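PDB 4OPM: lipase from Acinetobacter baumannii, which probably hydrolyses ester bonds of lipids such as triacylglycerols, as a putative lipase of the alpha/beta-hydrolase fold. Local coordinates for residues A[7-12]-A[193-198]; A[49-54]-A[79-84]; A[166-169]-A[173-176]. One frame throughout, in Å; residues are numbered along the deposited sequence. Where two conformers were deposited one is given.

Contact 1: A[7-12]-A[193-198]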
loop_
_atom_site.group_PDB
_atom_site.type_symbol
_atom_site.label_atom_id
_atom_site.label_comp_id
_atom_site.label_asym_id
_atom_site.label_seq_id
_atom_site.Cartn_x
_atom_site.Cartn_y
_atom_site.Cartn_z
ATOM N N VAL A 7 -27.208 3.871 8.657
ATOM C CA VAL A 7 -26.464 2.790 8.019
ATOM C C VAL A 7 -25.224 2.458 8.843
ATOM O O VAL A 7 -24.669 3.324 9.519
ATOM C CB VAL A 7 -26.099 3.203 6.546
ATOM C CG1 VAL A 7 -25.200 4.445 6.506
ATOM C CG2 VAL A 7 -25.492 2.044 5.744
ATOM N N SER A 8 -24.802 1.199 8.794
ATOM C CA SER A 8 -23.562 0.764 9.411
ATOM C C SER A 8 -22.399 1.146 8.480
ATOM O O SER A 8 -22.515 0.961 7.267
ATOM C CB SER A 8 -23.596 -0.741 9.628
ATOM O OG SER A 8 -22.288 -1.222 9.876
ATOM N N PHE A 9 -21.279 1.631 9.029
ATOM C CA PHE A 9 -20.106 1.963 8.221
ATOM C C PHE A 9 -19.567 0.715 7.511
ATOM O O PHE A 9 -19.096 0.817 6.373
ATOM C CB PHE A 9 -19.010 2.606 9.071
ATOM C CG PHE A 9 -17.794 3.050 8.285
ATOM C CD1 PHE A 9 -17.887 4.068 7.348
ATOM C CD2 PHE A 9 -16.549 2.470 8.509
ATOM C CE1 PHE A 9 -16.755 4.506 6.652
ATOM C CE2 PHE A 9 -15.415 2.908 7.812
ATOM C CZ PHE A 9 -15.529 3.919 6.882
ATOM N N GLN A 10 -19.693 -0.472 8.155
ATOM C CA GLN A 10 -19.265 -1.732 7.546
ATOM C C GLN A 10 -20.065 -1.999 6.260
ATOM O O GLN A 10 -19.476 -2.450 5.277
ATOM C CB GLN A 10 -19.412 -2.894 8.541
ATOM C CG GLN A 10 -18.358 -2.863 9.663
ATOM C CD GLN A 10 -16.931 -2.891 9.131
ATOM O OE1 GLN A 10 -16.108 -2.039 9.463
ATOM N NE2 GLN A 10 -16.615 -3.836 8.262
ATOM N N THR A 11 -21.381 -1.661 6.249
ATOM C CA THR A 11 -22.263 -1.804 5.076
ATOM C C THR A 11 -21.777 -0.851 3.968
ATOM O O THR A 11 -21.768 -1.243 2.797
ATOM C CB THR A 11 -23.740 -1.560 5.467
ATOM O OG1 THR A 11 -24.103 -2.506 6.470
ATOM C CG2 THR A 11 -24.703 -1.694 4.282
ATOM N N ILE A 12 -21.337 0.370 4.343
ATOM C CA ILE A 12 -20.789 1.356 3.387
ATOM C C ILE A 12 -19.539 0.764 2.717
ATOM O O ILE A 12 -19.442 0.795 1.495
ATOM C CB ILE A 12 -20.473 2.723 4.066
ATOM C CG1 ILE A 12 -21.747 3.419 4.618
ATOM C CG2 ILE A 12 -19.630 3.658 3.158
ATOM C CD1 ILE A 12 -22.845 3.835 3.543
ATOM N N LEU A 193 -15.564 9.639 8.828
ATOM C CA LEU A 193 -14.249 9.928 9.407
ATOM C C LEU A 193 -14.180 9.327 10.829
ATOM O O LEU A 193 -13.214 8.638 11.160
ATOM C CB LEU A 193 -14.027 11.458 9.443
ATOM C CG LEU A 193 -12.613 11.949 9.756
ATOM C CD1 LEU A 193 -12.318 13.234 9.000
ATOM C CD2 LEU A 193 -12.403 12.162 11.264
ATOM N N GLN A 194 -15.219 9.574 11.640
ATOM C CA GLN A 194 -15.305 9.098 13.028
ATOM C C GLN A 194 -15.358 7.566 13.101
ATOM O O GLN A 194 -14.706 6.984 13.970
ATOM C CB GLN A 194 -16.514 9.722 13.733
ATOM C CG GLN A 194 -16.252 11.191 14.089
ATOM C CD GLN A 194 -17.478 12.006 14.413
ATOM O OE1 GLN A 194 -18.568 11.487 14.670
ATOM N NE2 GLN A 194 -17.315 13.317 14.417
ATOM N N ALA A 195 -16.094 6.918 12.165
ATOM C CA ALA A 195 -16.188 5.457 12.089
ATOM C C ALA A 195 -14.834 4.860 11.697
ATOM O O ALA A 195 -14.395 3.900 12.330
ATOM C CB ALA A 195 -17.255 5.050 11.088
ATOM N N GLN A 196 -14.151 5.453 10.692
ATOM C CA GLN A 196 -12.829 4.975 10.268
ATOM C C GLN A 196 -11.807 5.163 11.397
ATOM O O GLN A 196 -11.020 4.248 11.671
ATOM C CB GLN A 196 -12.360 5.679 8.976
ATOM C CG GLN A 196 -11.020 5.144 8.420
ATOM C CD GLN A 196 -10.992 3.644 8.231
ATOM O OE1 GLN A 196 -11.876 3.056 7.601
ATOM N NE2 GLN A 196 -9.966 2.995 8.769
ATOM N N GLU A 197 -11.844 6.326 12.068
ATOM C CA GLU A 197 -10.938 6.626 13.188
ATOM C C GLU A 197 -11.049 5.565 14.286
ATOM O O GLU A 197 -10.024 5.106 14.800
ATOM C CB GLU A 197 -11.249 8.010 13.756
ATOM C CG GLU A 197 -10.411 8.399 14.964
ATOM C CD GLU A 197 -10.691 9.819 15.402
ATOM O OE1 GLU A 197 -11.828 10.090 15.850
ATOM O OE2 GLU A 197 -9.797 10.677 15.233
ATOM N N LYS A 198 -12.294 5.176 14.644
ATOM C CA LYS A 198 -12.536 4.157 15.672
ATOM C C LYS A 198 -11.880 2.814 15.303
ATOM O O LYS A 198 -11.253 2.211 16.165
ATOM C CB LYS A 198 -14.044 3.977 15.925
ATOM C CG LYS A 198 -14.400 2.987 17.043
ATOM C CD LYS A 198 -13.757 3.333 18.396
ATOM C CE LYS A 198 -14.353 2.550 19.541
ATOM N NZ LYS A 198 -14.082 1.088 19.440
#
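Phe9, in the first turn of helix 9-19, lays its ring against Ala195 and Gln196 of helix 190-220, a long helix of the insertion between strands 137-143 and 237-242, the place where alpha/beta hydrolases commonly carry their cap. The contact is small and lies at the surface, joining the N-terminal helix to this insertion.

The apolar part is a CH-pi contact. Ala195 CB lies over one face of the Phe9 ring, 3.9 Å from its centroid and 27° off the ring normal. It is displaced toward the rim on the CB side, and its closest atom is Phe9 CG at 3.5 Å. Gln196 N comes over the same face, 4.0 Å from Phe9 CE2. With Phe9 CG anti to the backbone N (chi1 -177°), the ring reaches across to the second helix, where it also touches Leu199.

The polar part is at the ring edge. Gln196 bends at chi2, and its carbonyl OE1 reaches the edge of Phe9 in the ring plane, 3.5 Å from CE2 and 3.8 Å from CZ. With the amide plane turned 65° from the ring plane and OE1 at the ring's edge, the two groups do not stack. The approach puts the negative end of the carbonyl beside the slightly positive ring hydrogens, probably a mild electrostatic attraction.

The first helix begins after Ser8, its N-cap residue, and Ser8 O receives Ile12 N at 3.2 Å. The side chain adds a weak, bent capping bond from Gln10 N to Ser8 OG, also 3.2 Å long.

Contact 2: A[49-54]-A[79-84]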
loop_
_atom_site.group_PDB
_atom_site.type_symbol
_atom_site.label_atom_id
_atom_site.label_comp_id
_atom_site.label_asym_id
_atom_site.label_seq_id
_atom_site.Cartn_x
_atom_site.Cartn_y
_atom_site.Cartn_z
ATOM N N LEU A 49 -2.127 -5.715 -4.979
ATOM C CA LEU A 49 -2.088 -4.338 -4.470
ATOM C C LEU A 49 -1.847 -4.353 -2.989
ATOM O O LEU A 49 -2.611 -4.990 -2.255
ATOM C CB LEU A 49 -3.380 -3.557 -4.810
ATOM C CG LEU A 49 -3.860 -3.611 -6.255
ATOM C CD1 LEU A 49 -5.149 -2.822 -6.427
ATOM C CD2 LEU A 49 -2.803 -3.084 -7.195
ATOM N N ILE A 50 -0.753 -3.683 -2.547
ATOM C CA ILE A 50 -0.315 -3.702 -1.140
ATOM C C ILE A 50 -0.456 -2.327 -0.488
ATOM O O ILE A 50 0.224 -1.386 -0.892
ATOM C CB ILE A 50 1.157 -4.209 -1.024
ATOM C CG1 ILE A 50 1.420 -5.453 -1.902
ATOM C CG2 ILE A 50 1.541 -4.461 0.451
ATOM C CD1 ILE A 50 2.901 -5.808 -2.053
ATOM N N HIS A 51 -1.333 -2.226 0.535
ATOM C CA HIS A 51 -1.560 -0.979 1.271
ATOM C C HIS A 51 -0.374 -0.659 2.214
ATOM O O HIS A 51 0.526 -1.486 2.405
ATOM C CB HIS A 51 -2.890 -1.026 2.056
ATOM C CG HIS A 51 -2.884 -1.986 3.207
ATOM N ND1 HIS A 51 -2.246 -1.681 4.406
ATOM C CD2 HIS A 51 -3.451 -3.211 3.314
ATOM C CE1 HIS A 51 -2.454 -2.724 5.197
ATOM N NE2 HIS A 51 -3.183 -3.663 4.587
ATOM N N GLY A 52 -0.419 0.523 2.821
ATOM C CA GLY A 52 0.626 0.990 3.725
ATOM C C GLY A 52 0.311 0.857 5.203
ATOM O O GLY A 52 -0.683 0.227 5.584
ATOM N N LEU A 53 1.158 1.483 6.044
ATOM C CA LEU A 53 1.072 1.422 7.512
ATOM C C LEU A 53 -0.256 1.963 8.021
ATOM O O LEU A 53 -0.645 3.061 7.635
ATOM C CB LEU A 53 2.239 2.201 8.142
ATOM C CG LEU A 53 2.268 2.371 9.674
ATOM C CD1 LEU A 53 2.503 1.060 10.376
ATOM C CD2 LEU A 53 3.361 3.348 10.068
ATOM N N ALA A 54 -0.951 1.169 8.869
ATOM C CA ALA A 54 -2.269 1.469 9.469
ATOM C C ALA A 54 -3.371 1.616 8.404
ATOM O O ALA A 54 -4.495 1.992 8.735
ATOM C CB ALA A 54 -2.216 2.726 10.336
ATOM N N PRO A 79 -1.228 -8.159 8.048
ATOM C CA PRO A 79 -1.271 -8.284 9.519
ATOM C C PRO A 79 -1.225 -6.906 10.201
ATOM O O PRO A 79 -0.423 -6.044 9.812
ATOM C CB PRO A 79 0.007 -9.067 9.819
ATOM C CG PRO A 79 0.195 -9.918 8.612
ATOM C CD PRO A 79 -0.159 -9.003 7.474
ATOM N N GLY A 80 -2.121 -6.701 11.155
ATOM C CA GLY A 80 -2.256 -5.452 11.889
ATOM C C GLY A 80 -3.329 -4.554 11.312
ATOM O O GLY A 80 -3.662 -3.534 11.913
ATOM N N SER A 81 -3.901 -4.941 10.151
ATOM C CA SER A 81 -4.904 -4.162 9.436
ATOM C C SER A 81 -6.163 -4.941 9.112
ATOM O O SER A 81 -6.120 -6.159 8.957
ATOM C CB SER A 81 -4.326 -3.649 8.125
ATOM O OG SER A 81 -3.329 -2.671 8.355
ATOM N N GLY A 82 -7.250 -4.196 8.922
ATOM C CA GLY A 82 -8.547 -4.723 8.519
ATOM C C GLY A 82 -9.010 -5.924 9.307
ATOM O O GLY A 82 -9.013 -5.894 10.542
ATOM N N GLU A 83 -9.391 -6.998 8.592
ATOM C CA GLU A 83 -9.919 -8.204 9.228
ATOM C C GLU A 83 -8.925 -9.373 9.237
ATOM O O GLU A 83 -9.319 -10.493 9.575
ATOM C CB GLU A 83 -11.238 -8.628 8.544
ATOM C CG GLU A 83 -12.334 -7.586 8.640
ATOM C CD GLU A 83 -13.328 -7.676 7.506
ATOM O OE1 GLU A 83 -14.084 -8.673 7.457
ATOM O OE2 GLU A 83 -13.365 -6.741 6.674
ATOM N N THR A 84 -7.641 -9.134 8.897
ATOM C CA THR A 84 -6.629 -10.194 8.951
ATOM C C THR A 84 -6.335 -10.484 10.425
ATOM O O THR A 84 -6.183 -9.547 11.213
ATOM C CB THR A 84 -5.395 -9.815 8.117
ATOM O OG1 THR A 84 -5.774 -9.944 6.747
ATOM C CG2 THR A 84 -4.169 -10.701 8.396
HETATM O O HOH W 1 -0.715 -1.421 9.577
#
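The imidazole of His51 meets the side chain of Ser81 obliquely: Ser81 OG lies 3.3 Å from His51 CE1, and Ser81 CB is 3.6 Å from the same atom. At the ring's edge, Gly52 O takes the hydrogen of His51 ND1 at 2.7 Å, only 2° out of the imidazole plane, through a lone pair in the carbonyl plane. His51 NE2 is held by Leu78 N, so both ring nitrogens are bonded to backbone and the rotation of the ring is fixed.

His51-Gly52, directly after strand 46-50, matches the His-Gly dipeptide that in many alpha/beta hydrolases borders the oxyanion hole. It is packed here against the loop following strand 72-76.

A water links the two loops further along, accepting from Ala54 N at 2.7 Å and donating to Ser81 OG at 3.1 Å. The torsion that sets OG beside its own backbone N (chi1 -69°) turns it toward the 49-54 loop, where it also bonds to Gly55 O.

A carbonyl can only accept, so Ser81 OG must give its proton to Gly55 O and receive the water's. The directions agree all round: ND1 carries a hydrogen, and NE2 accepts from a backbone N-H.

Contact 3: A[166-169]-A[173-176]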
loop_
_atom_site.group_PDB
_atom_site.type_symbol
_atom_site.label_atom_id
_atom_site.label_comp_id
_atom_site.label_asym_id
_atom_site.label_seq_id
_atom_site.Cartn_x
_atom_site.Cartn_y
_atom_site.Cartn_z
ATOM N N LEU A 166 2.050 10.048 14.117
ATOM C CA LEU A 166 1.060 9.739 13.086
ATOM C C LEU A 166 0.103 8.608 13.507
ATOM O O LEU A 166 -0.826 8.279 12.753
ATOM C CB LEU A 166 1.777 9.378 11.769
ATOM C CG LEU A 166 2.703 10.457 11.173
ATOM C CD1 LEU A 166 3.334 9.973 9.892
ATOM C CD2 LEU A 166 1.972 11.778 10.956
ATOM N N LEU A 167 0.326 8.027 14.700
ATOM C CA LEU A 167 -0.511 6.958 15.257
ATOM C C LEU A 167 -1.893 7.481 15.621
ATOM O O LEU A 167 -1.998 8.550 16.229
ATOM C CB LEU A 167 0.156 6.385 16.514
ATOM C CG LEU A 167 0.990 5.125 16.373
ATOM C CD1 LEU A 167 2.052 5.234 15.284
ATOM C CD2 LEU A 167 1.630 4.779 17.686
ATOM N N VAL A 168 -2.949 6.739 15.271
ATOM C CA VAL A 168 -4.327 7.114 15.607
ATOM C C VAL A 168 -4.720 6.292 16.847
ATOM O O VAL A 168 -5.019 5.096 16.708
ATOM C CB VAL A 168 -5.308 6.923 14.418
ATOM C CG1 VAL A 168 -6.734 7.312 14.816
ATOM C CG2 VAL A 168 -4.854 7.725 13.189
ATOM N N SER A 169 -4.672 6.905 18.042
ATOM C CA SER A 169 -4.940 6.235 19.317
ATOM C C SER A 169 -6.112 6.853 20.079
ATOM O O SER A 169 -6.635 6.232 21.015
ATOM C CB SER A 169 -3.694 6.293 20.201
ATOM O OG SER A 169 -2.506 6.009 19.480
ATOM N N ASP A 173 -7.225 12.254 16.413
ATOM C CA ASP A 173 -5.952 11.864 15.792
ATOM C C ASP A 173 -6.069 11.623 14.282
ATOM O O ASP A 173 -5.107 11.890 13.566
ATOM C CB ASP A 173 -5.359 10.617 16.442
ATOM C CG ASP A 173 -4.745 10.815 17.821
ATOM O OD1 ASP A 173 -4.707 11.979 18.306
ATOM O OD2 ASP A 173 -4.306 9.812 18.415
ATOM N N PHE A 174 -7.218 11.109 13.800
ATOM C CA PHE A 174 -7.373 10.823 12.371
ATOM C C PHE A 174 -7.318 12.115 11.550
ATOM O O PHE A 174 -6.642 12.128 10.522
ATOM C CB PHE A 174 -8.648 10.026 12.084
ATOM C CG PHE A 174 -8.765 9.459 10.684
ATOM C CD1 PHE A 174 -7.633 9.062 9.974
ATOM C CD2 PHE A 174 -10.012 9.257 10.104
ATOM C CE1 PHE A 174 -7.747 8.528 8.684
ATOM C CE2 PHE A 174 -10.126 8.725 8.814
ATOM C CZ PHE A 174 -8.995 8.364 8.115
ATOM N N ASN A 175 -7.955 13.203 12.031
ATOM C CA ASN A 175 -7.893 14.502 11.357
ATOM C C ASN A 175 -6.445 15.000 11.263
ATOM O O ASN A 175 -6.043 15.513 10.212
ATOM C CB ASN A 175 -8.768 15.544 12.051
ATOM C CG ASN A 175 -10.158 15.620 11.457
ATOM O OD1 ASN A 175 -11.160 15.465 12.157
ATOM N ND2 ASN A 175 -10.252 15.849 10.147
ATOM N N TYR A 176 -5.652 14.803 12.341
ATOM C CA TYR A 176 -4.238 15.193 12.344
ATOM C C TYR A 176 -3.470 14.402 11.270
ATOM O O TYR A 176 -2.708 14.982 10.485
ATOM C CB TYR A 176 -3.598 14.976 13.736
ATOM C CG TYR A 176 -2.134 15.363 13.748
ATOM C CD1 TYR A 176 -1.747 16.700 13.826
ATOM C CD2 TYR A 176 -1.137 14.403 13.581
ATOM C CE1 TYR A 176 -0.404 17.068 13.774
ATOM C CE2 TYR A 176 0.213 14.761 13.537
ATOM C CZ TYR A 176 0.572 16.096 13.626
ATOM O OH TYR A 176 1.892 16.465 13.573
#
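Asp173, the first residue of helix 173-181, reaches back to Val168 and Ser169 in the loop that leads into the helix, within the cap-like insertion between strands 137-143 and 237-242 of the alpha/beta-hydrolase fold. Leu167, Val168 and Ser169 were modelled in two conformers, and the distances to them refer to one of these.

The side chain of Asp173 begins in apolar surroundings: CB lies 3.7 Å from Val168 CA and 3.9 Å from Val168 CG1. With CG beside its own backbone N (chi1 -74°), the carboxylate passes Val168, the two side chains running in opposite directions, and comes level with the backbone on both sides of that residue. At the tip, OD2 accepts a nearly straight hydrogen bond from Ser169 N, 3.0 Å long and 167° at the hydrogen, on the anti lone pair, away from OD1. Leu167 O is also near OD2, at 3.4 Å, but both are acceptors, and the approach is probably mildly unfavourable. The other oxygen, OD1, forms a salt bridge with Lys170, in the turn between the two segments.

The bond from Ser169 N ties the loop to the first residue of the helix it leads into, and Glu197 of helix 190-220 accepts from Phe174 N in that first turn. The two branches of Val168 lie along Phe174: Val168 CG1 is 4.3 Å from Phe174 CB, while CG2 approaches the Phe174 ring obliquely. Tyr176, about a turn along the helix, meets Leu166, whose CD2 approaches its ring obliquely, 4.3 Å from Tyr176 CE2.

In the fold
From the N terminus, the chain enters helix 9-19 at residues 7-12, whose partner 193-198 comes 181 residues later. Contact 1 therefore closes a long loop that holds both others. Contact 2 closes first, joining the loop after strand 46-50 to the one after strand 72-76, near the centre of the fold. Contact 3 follows in series, a tight local closure at the start of helix 173-181. Contacts 1 and 3 touch where helix 190-220 lies against the first turn of helix 173-181. Contact 2 stays apart from both, its centre about 17 Å from that of contact 1 and 16 Å from that of contact 3.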